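Local coordinates for protein aac(6')-Ii (PDB 1N71) that probably transfers an acetyl group from acetyl-coenzyme A to the 6'-amino group of aminoglycoside antibiotics, and so makes its enterococcal host resistant to them, at residues S4-N9 and D54-F59; D112-G117 and N160-D165; R90-L95 and L150-V155. One frame throughout, in Å; residues are numbered along the deposited sequence.

Contact 1: S4-N9 and D54-F59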
# COMPACT_ATOMS: atom_id res chain seq x y z
N SER A 4 7.61 -13.14 -21.61
CA SER A 4 6.28 -13.72 -21.76
C SER A 4 5.66 -14.02 -20.40
O SER A 4 6.31 -13.86 -19.37
CB SER A 4 6.35 -15.01 -22.57
OG SER A 4 7.05 -16.01 -21.85
N GLU A 5 4.40 -14.45 -20.41
CA GLU A 5 3.73 -14.78 -19.16
C GLU A 5 4.45 -15.95 -18.53
O GLU A 5 4.83 -16.90 -19.21
CB GLU A 5 2.26 -15.13 -19.41
CG GLU A 5 1.47 -14.04 -20.12
CD GLU A 5 -0.03 -14.30 -20.15
OE1 GLU A 5 -0.43 -15.47 -20.34
OE2 GLU A 5 -0.80 -13.33 -20.00
N PHE A 6 4.65 -15.87 -17.22
CA PHE A 6 5.34 -16.91 -16.47
C PHE A 6 4.52 -18.20 -16.39
O PHE A 6 3.33 -18.17 -16.08
CB PHE A 6 5.63 -16.38 -15.06
CG PHE A 6 6.45 -17.31 -14.21
CD1 PHE A 6 5.88 -18.44 -13.64
CD2 PHE A 6 7.80 -17.04 -13.97
CE1 PHE A 6 6.64 -19.30 -12.84
CE2 PHE A 6 8.56 -17.89 -13.18
CZ PHE A 6 7.98 -19.02 -12.61
N ASP A 7 5.16 -19.33 -16.69
CA ASP A 7 4.47 -20.62 -16.63
C ASP A 7 4.39 -21.04 -15.17
O ASP A 7 5.35 -21.58 -14.61
CB ASP A 7 5.23 -21.68 -17.42
CG ASP A 7 4.52 -23.03 -17.41
OD1 ASP A 7 4.24 -23.55 -16.31
OD2 ASP A 7 4.25 -23.58 -18.50
N ARG A 8 3.24 -20.80 -14.55
CA ARG A 8 3.01 -21.13 -13.15
C ARG A 8 3.15 -22.62 -12.83
O ARG A 8 3.18 -23.00 -11.66
CB ARG A 8 1.62 -20.64 -12.74
CG ARG A 8 1.44 -19.14 -12.88
CD ARG A 8 -0.03 -18.76 -12.92
NE ARG A 8 -0.22 -17.32 -12.97
CZ ARG A 8 -1.35 -16.72 -13.31
NH1 ARG A 8 -2.42 -17.44 -13.64
NH2 ARG A 8 -1.42 -15.39 -13.31
N ASN A 9 3.24 -23.46 -13.85
CA ASN A 9 3.36 -24.90 -13.64
C ASN A 9 4.74 -25.46 -13.95
O ASN A 9 4.90 -26.67 -14.11
CB ASN A 9 2.32 -25.64 -14.49
CG ASN A 9 0.90 -25.16 -14.23
OD1 ASN A 9 0.44 -25.13 -13.09
ND2 ASN A 9 0.20 -24.79 -15.30
N ASP A 54 16.89 -20.92 -21.63
CA ASP A 54 16.12 -21.67 -20.64
C ASP A 54 16.36 -21.10 -19.24
O ASP A 54 15.87 -21.63 -18.25
CB ASP A 54 16.53 -23.14 -20.67
N GLU A 55 17.11 -20.01 -19.17
CA GLU A 55 17.44 -19.39 -17.89
C GLU A 55 16.58 -18.17 -17.59
O GLU A 55 16.42 -17.28 -18.43
CB GLU A 55 18.92 -18.99 -17.87
CG GLU A 55 19.31 -18.05 -16.73
CD GLU A 55 20.80 -17.75 -16.70
OE1 GLU A 55 21.41 -17.61 -17.78
OE2 GLU A 55 21.37 -17.65 -15.59
N LEU A 56 16.01 -18.13 -16.38
CA LEU A 56 15.19 -17.01 -15.95
C LEU A 56 16.13 -15.89 -15.53
O LEU A 56 16.88 -16.03 -14.57
CB LEU A 56 14.32 -17.41 -14.76
CG LEU A 56 13.33 -16.33 -14.29
CD1 LEU A 56 12.21 -16.19 -15.31
CD2 LEU A 56 12.76 -16.69 -12.92
N VAL A 57 16.08 -14.77 -16.25
CA VAL A 57 16.95 -13.64 -15.95
C VAL A 57 16.20 -12.45 -15.36
O VAL A 57 16.82 -11.48 -14.91
CB VAL A 57 17.72 -13.18 -17.21
CG1 VAL A 57 18.62 -14.31 -17.72
CG2 VAL A 57 16.74 -12.76 -18.29
N GLY A 58 14.87 -12.51 -15.38
CA GLY A 58 14.08 -11.42 -14.85
C GLY A 58 12.64 -11.80 -14.59
O GLY A 58 12.08 -12.68 -15.25
N PHE A 59 12.02 -11.14 -13.61
CA PHE A 59 10.64 -11.44 -13.27
C PHE A 59 9.94 -10.19 -12.76
O PHE A 59 10.55 -9.37 -12.08
CB PHE A 59 10.57 -12.51 -12.19
CG PHE A 59 9.18 -12.87 -11.76
CD1 PHE A 59 8.41 -13.76 -12.51
CD2 PHE A 59 8.61 -12.29 -10.62
CE1 PHE A 59 7.11 -14.08 -12.13
CE2 PHE A 59 7.31 -12.60 -10.23
CZ PHE A 59 6.55 -13.51 -10.99
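Phe6 and Phe59 form an offset edge-to-face pair, the edge of Phe59 turned toward the face of Phe6. The ring centroids are 5.4 Å apart and the planes stand at 88°, almost perpendicular. Followed outward, Phe6 meets Phe59 from its first side-chain carbon: CB lies 4.0 Å from Phe59 CE1, and Phe6 CG approaches the same CE1 to 3.9 Å. The tightest point is Phe6 CD2, which is 3.6 Å from both Phe59 CD1 and Phe59 CE1, so that one whole C-C bond of the second ring is laid against it. One atom further, Phe6 CE2 keeps a looser contact with Phe59 CD1 (4.2 Å) and has Leu56 CD2 at its edge, 4.4 Å away and near the ring plane. Both phenylalanines carry CG anti to the backbone N (chi1 -175° in Phe6, 179° in Phe59), which swings the two rings into the space between their chains. Beyond the strand end, Asp7 OD1 accepts from Asn9 N at 2.7 Å in an Asx turn that folds the chain just after Phe6.

The meeting spans a strand of the GNAT sheet: strands 2-5 and 55-66 each pair with strand 46-52; Ala47 of that middle strand touches both rings and Ala49 touches Phe6 and Leu56. Leu17 of helix 11-24 touches Leu56 and Phe59, while Lys14 of that helix lies on Phe6. Val57 and Gly58 both face Ala50 in a classic beta bulge, within the run that carries Leu56 and Phe59. No hydrogen bond links the two segments; cohesion comes from dispersion and from the weak electrostatics of C-H groups facing a pi cloud, as befits a buried apolar layer between helix and sheet.

Contact 2: D112-G117 and N160-D165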
# COMPACT_ATOMS: atom_id res chain seq x y z
N ASP A 112 11.68 1.82 -1.62
CA ASP A 112 12.27 2.36 -0.41
C ASP A 112 13.67 2.94 -0.60
O ASP A 112 14.37 2.62 -1.55
CB ASP A 112 12.30 1.28 0.67
CG ASP A 112 10.93 0.65 0.89
OD1 ASP A 112 10.51 -0.18 0.05
OD2 ASP A 112 10.27 0.98 1.90
N ASP A 113 14.05 3.84 0.31
CA ASP A 113 15.36 4.47 0.29
C ASP A 113 15.93 4.23 1.68
O ASP A 113 15.70 5.02 2.60
CB ASP A 113 15.24 5.97 0.01
CG ASP A 113 16.59 6.64 -0.16
OD1 ASP A 113 17.63 5.96 0.02
OD2 ASP A 113 16.63 7.85 -0.48
N LEU A 114 16.66 3.13 1.84
CA LEU A 114 17.24 2.76 3.13
C LEU A 114 18.67 3.24 3.35
O LEU A 114 19.13 3.32 4.49
CB LEU A 114 17.22 1.24 3.29
CG LEU A 114 15.95 0.50 2.86
CD1 LEU A 114 16.19 -1.00 3.02
CD2 LEU A 114 14.77 0.96 3.70
N ASP A 115 19.39 3.55 2.27
CA ASP A 115 20.78 3.98 2.41
C ASP A 115 21.13 5.28 1.68
O ASP A 115 22.13 5.34 0.96
CB ASP A 115 21.72 2.87 1.93
N HIS A 116 20.32 6.31 1.89
CA HIS A 116 20.54 7.62 1.29
C HIS A 116 20.84 7.58 -0.22
O HIS A 116 21.83 8.16 -0.68
CB HIS A 116 21.68 8.32 2.05
CG HIS A 116 21.70 9.81 1.87
ND1 HIS A 116 20.55 10.58 1.91
CD2 HIS A 116 22.73 10.68 1.70
CE1 HIS A 116 20.88 11.86 1.76
NE2 HIS A 116 22.19 11.94 1.64
N GLY A 117 19.98 6.91 -0.97
CA GLY A 117 20.15 6.84 -2.41
C GLY A 117 19.58 8.05 -3.12
O GLY A 117 19.95 8.35 -4.26
N ASN A 160 9.75 7.98 7.43
CA ASN A 160 10.27 7.07 8.44
C ASN A 160 9.71 5.64 8.39
O ASN A 160 9.69 4.95 9.40
CB ASN A 160 10.00 7.66 9.82
CG ASN A 160 10.36 9.12 9.91
OD1 ASN A 160 11.50 9.51 9.62
ND2 ASN A 160 9.40 9.96 10.30
N ALA A 161 9.29 5.21 7.21
CA ALA A 161 8.69 3.88 7.05
C ALA A 161 9.54 2.72 7.57
O ALA A 161 9.06 1.87 8.32
CB ALA A 161 8.35 3.64 5.58
N ASN A 162 10.81 2.70 7.15
CA ASN A 162 11.74 1.64 7.51
C ASN A 162 12.67 2.08 8.64
O ASN A 162 13.72 1.48 8.85
CB ASN A 162 12.57 1.28 6.28
CG ASN A 162 11.71 0.98 5.07
OD1 ASN A 162 11.19 -0.12 4.93
ND2 ASN A 162 11.54 1.97 4.20
N GLY A 163 12.27 3.11 9.37
CA GLY A 163 13.10 3.63 10.45
C GLY A 163 13.29 5.11 10.20
O GLY A 163 12.92 5.62 9.15
N TRP A 164 13.88 5.82 11.15
CA TRP A 164 14.07 7.26 10.97
C TRP A 164 14.77 7.63 9.67
O TRP A 164 15.84 7.12 9.35
CB TRP A 164 14.83 7.85 12.16
CG TRP A 164 14.06 7.75 13.44
CD1 TRP A 164 14.29 6.90 14.48
CD2 TRP A 164 12.90 8.53 13.80
NE1 TRP A 164 13.35 7.09 15.46
CE2 TRP A 164 12.49 8.08 15.07
CE3 TRP A 164 12.18 9.55 13.16
CZ2 TRP A 164 11.38 8.63 15.72
CZ3 TRP A 164 11.08 10.09 13.82
CH2 TRP A 164 10.69 9.63 15.09
N ASP A 165 14.13 8.52 8.91
CA ASP A 165 14.63 9.03 7.65
C ASP A 165 14.99 8.00 6.59
O ASP A 165 15.91 8.20 5.80
CB ASP A 165 15.80 9.98 7.90
CG ASP A 165 15.45 11.08 8.88
OD1 ASP A 165 14.27 11.51 8.90
OD2 ASP A 165 16.34 11.53 9.63
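Asp112 and Asn162 meet at about a right angle, with the carboxylate and amide planes 72° apart. Asn162 CG stands beside the backbone N, opposite the carbonyl carbon (chi1 -52°), which directs the amide toward the 112-117 loop. Asn162 ND2 donates to Asp112 OD2 at 2.8 Å, and the N-H points well at its target. The acceptor lies close to the amide plane of Asn162, whereas the donor reaches OD2 on its anti side, 21° out of the carboxylate plane. Leu114 also runs across Asn162 at about a right angle and sets its CD2 methyl against the base of the amide, 3.4 Å from Asn162 CB and equally near CG and ND2.

Two loops come together here, one after strand 106-112 and one before strand 168-174, the latter opening with a type I turn from Asn160 to Gly163. The contact is part of the dimer interface: Tyr66 of the second subunit packs on Asp112 and Asn162, and Asp165 forms a salt bridge with Arg178 of that subunit. With its nitrogen gripped by a carboxylate and a backbone carbonyl, Lys166 O, the amide of Asn162 is held in its rotation, and a polar bond backed by one methyl group joins the loops at the surface of the subunit, beside the second one.

Contact 3: R90-L95 and L150-V155; sequences RLVNYL and LGYKIV
A single methyl group, Leu150 CD1, touches all three side-chain carbons of Val92 at nearly equal range. It lies 3.5 Å from Val92 CB and 3.6 Å from both Val92 CG1 and Val92 CG2, seated at the branch point and not against one prong. The two side chains reach toward each other tip to tip. Leu150 can do this because its chain is stretched out, chi2 of -175° placing CD1 at the far end from CA. Val92 and Tyr152 reach toward each other from opposite directions, and Tyr152 meets the CG1 branch alone: Val92 CG1 is 4.0 Å from Tyr152 CE1 and 3.8 Å from Tyr152 OH. The hydroxyl's polar partner is Glu96 OE2, a turn further along helix 87-101, so the tyrosine tip is held to the very helix its ring carbon packs on.

Within the GNAT fold, coenzyme A is bound by the run that leads into helix 87-101 (Arg83 to Gln86) and by Gly88 and Thr89 in its first turn, and the side chain of Leu150 lies about 6 Å from the bound coenzyme A. The partner segment leads from helix 144-149 into strand 153-158. Gly151, with positive phi, is the C-prime residue of the Schellman motif that ends this short helix, and Leu150 and Tyr152, on either side of the glycine in sequence, both point toward helix 87-101. Ile60 of strand 55-66 also packs on Val92, while Met171 of strand 168-174 touches Tyr152. Further along, Lys153 NZ bonds Thr129 OG1 of the second subunit, and the backbone of Val155 is hydrogen-bonded to that subunit as well.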
# COMPACT_ATOMS: atom_id res chain seq x y z
N ARG A 90 11.51 -3.88 -20.72
CA ARG A 90 10.65 -4.82 -21.42
C ARG A 90 9.67 -5.51 -20.47
O ARG A 90 8.52 -5.77 -20.83
CB ARG A 90 11.53 -5.83 -22.16
CG ARG A 90 12.43 -5.14 -23.18
CD ARG A 90 13.47 -6.07 -23.74
NE ARG A 90 12.87 -7.16 -24.50
CZ ARG A 90 13.55 -8.19 -24.99
NH1 ARG A 90 14.86 -8.27 -24.80
NH2 ARG A 90 12.91 -9.13 -25.68
N LEU A 91 10.11 -5.79 -19.24
CA LEU A 91 9.23 -6.43 -18.26
C LEU A 91 8.12 -5.47 -17.84
O LEU A 91 6.95 -5.85 -17.75
CB LEU A 91 10.01 -6.87 -17.02
CG LEU A 91 10.91 -8.10 -17.15
CD1 LEU A 91 11.69 -8.31 -15.85
CD2 LEU A 91 10.05 -9.32 -17.46
N VAL A 92 8.48 -4.22 -17.57
CA VAL A 92 7.48 -3.24 -17.16
C VAL A 92 6.46 -2.99 -18.27
O VAL A 92 5.26 -2.96 -18.01
CB VAL A 92 8.15 -1.92 -16.75
CG1 VAL A 92 7.10 -0.84 -16.54
CG2 VAL A 92 8.94 -2.14 -15.47
N ASN A 93 6.94 -2.83 -19.50
CA ASN A 93 6.03 -2.59 -20.61
C ASN A 93 5.10 -3.78 -20.84
O ASN A 93 3.93 -3.60 -21.19
CB ASN A 93 6.81 -2.28 -21.89
CG ASN A 93 7.48 -0.92 -21.83
OD1 ASN A 93 6.89 0.05 -21.35
ND2 ASN A 93 8.69 -0.83 -22.35
N TYR A 94 5.60 -5.00 -20.64
CA TYR A 94 4.77 -6.18 -20.83
C TYR A 94 3.73 -6.23 -19.71
O TYR A 94 2.57 -6.56 -19.92
CB TYR A 94 5.63 -7.45 -20.82
CG TYR A 94 4.92 -8.68 -21.35
CD1 TYR A 94 4.01 -9.38 -20.56
CD2 TYR A 94 5.17 -9.14 -22.64
CE1 TYR A 94 3.36 -10.51 -21.05
CE2 TYR A 94 4.52 -10.27 -23.14
CZ TYR A 94 3.62 -10.95 -22.33
OH TYR A 94 2.98 -12.08 -22.82
N LEU A 95 4.16 -5.89 -18.49
CA LEU A 95 3.24 -5.89 -17.37
C LEU A 95 2.10 -4.91 -17.65
O LEU A 95 0.93 -5.23 -17.46
CB LEU A 95 3.96 -5.48 -16.08
CG LEU A 95 3.05 -5.28 -14.87
CD1 LEU A 95 2.44 -6.61 -14.44
CD2 LEU A 95 3.85 -4.68 -13.73
N LEU A 150 10.19 5.38 -17.27
CA LEU A 150 9.14 4.57 -17.86
C LEU A 150 7.78 5.24 -17.74
O LEU A 150 6.75 4.62 -18.00
CB LEU A 150 9.10 3.18 -17.23
CG LEU A 150 10.35 2.35 -17.50
CD1 LEU A 150 10.18 0.95 -16.95
CD2 LEU A 150 10.61 2.30 -19.01
N GLY A 151 7.78 6.50 -17.33
CA GLY A 151 6.53 7.23 -17.22
C GLY A 151 5.87 7.28 -15.85
O GLY A 151 4.78 7.84 -15.72
N TYR A 152 6.51 6.70 -14.84
CA TYR A 152 5.94 6.73 -13.50
C TYR A 152 6.33 8.04 -12.83
O TYR A 152 7.37 8.61 -13.14
CB TYR A 152 6.43 5.54 -12.66
CG TYR A 152 5.89 4.22 -13.15
CD1 TYR A 152 6.28 3.69 -14.38
CD2 TYR A 152 4.92 3.53 -12.41
CE1 TYR A 152 5.71 2.51 -14.88
CE2 TYR A 152 4.34 2.35 -12.91
CZ TYR A 152 4.74 1.85 -14.14
OH TYR A 152 4.15 0.72 -14.65
N LYS A 153 5.49 8.50 -11.92
CA LYS A 153 5.73 9.75 -11.21
C LYS A 153 5.66 9.53 -9.71
O LYS A 153 4.89 8.71 -9.24
CB LYS A 153 4.66 10.77 -11.65
CG LYS A 153 4.44 11.94 -10.71
CD LYS A 153 3.33 12.85 -11.25
CE LYS A 153 3.12 14.07 -10.36
NZ LYS A 153 2.26 15.10 -11.02
N ILE A 154 6.49 10.25 -8.95
CA ILE A 154 6.42 10.11 -7.50
C ILE A 154 5.15 10.84 -7.09
O ILE A 154 5.01 12.05 -7.34
CB ILE A 154 7.63 10.76 -6.79
CG1 ILE A 154 8.92 10.06 -7.22
CG2 ILE A 154 7.43 10.68 -5.26
CD1 ILE A 154 10.21 10.72 -6.69
N VAL A 155 4.22 10.12 -6.47
CA VAL A 155 2.96 10.70 -6.04
C VAL A 155 2.80 10.69 -4.53
O VAL A 155 1.75 11.06 -4.01
CB VAL A 155 1.77 9.94 -6.64
CG1 VAL A 155 1.75 10.11 -8.16
CG2 VAL A 155 1.86 8.46 -6.28

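Overall arrangement
Along the chain contact 1 closes before the others open, whereas contacts 2 and 3 alternate their segments. Contacts 1 and 3 have centres 19 Å apart and touch: Leu91 CD1 packs on Phe59 N at 3.6 Å, and Tyr94 lies against Ser4 and Glu5. Both reach the same mixed sheet, contact 1 near its strand 2-5 edge and contact 3 through helix 87-101 and strand 153-158, outermost within this chain. Contact 2 stands apart, its centre 31 Å from contact 1 across the chain's centre and 22 Å from contact 3. The part of the fold around contacts 2 and 3 lies at the dimer interface, while no other protein chain of the assembly touches contact 1.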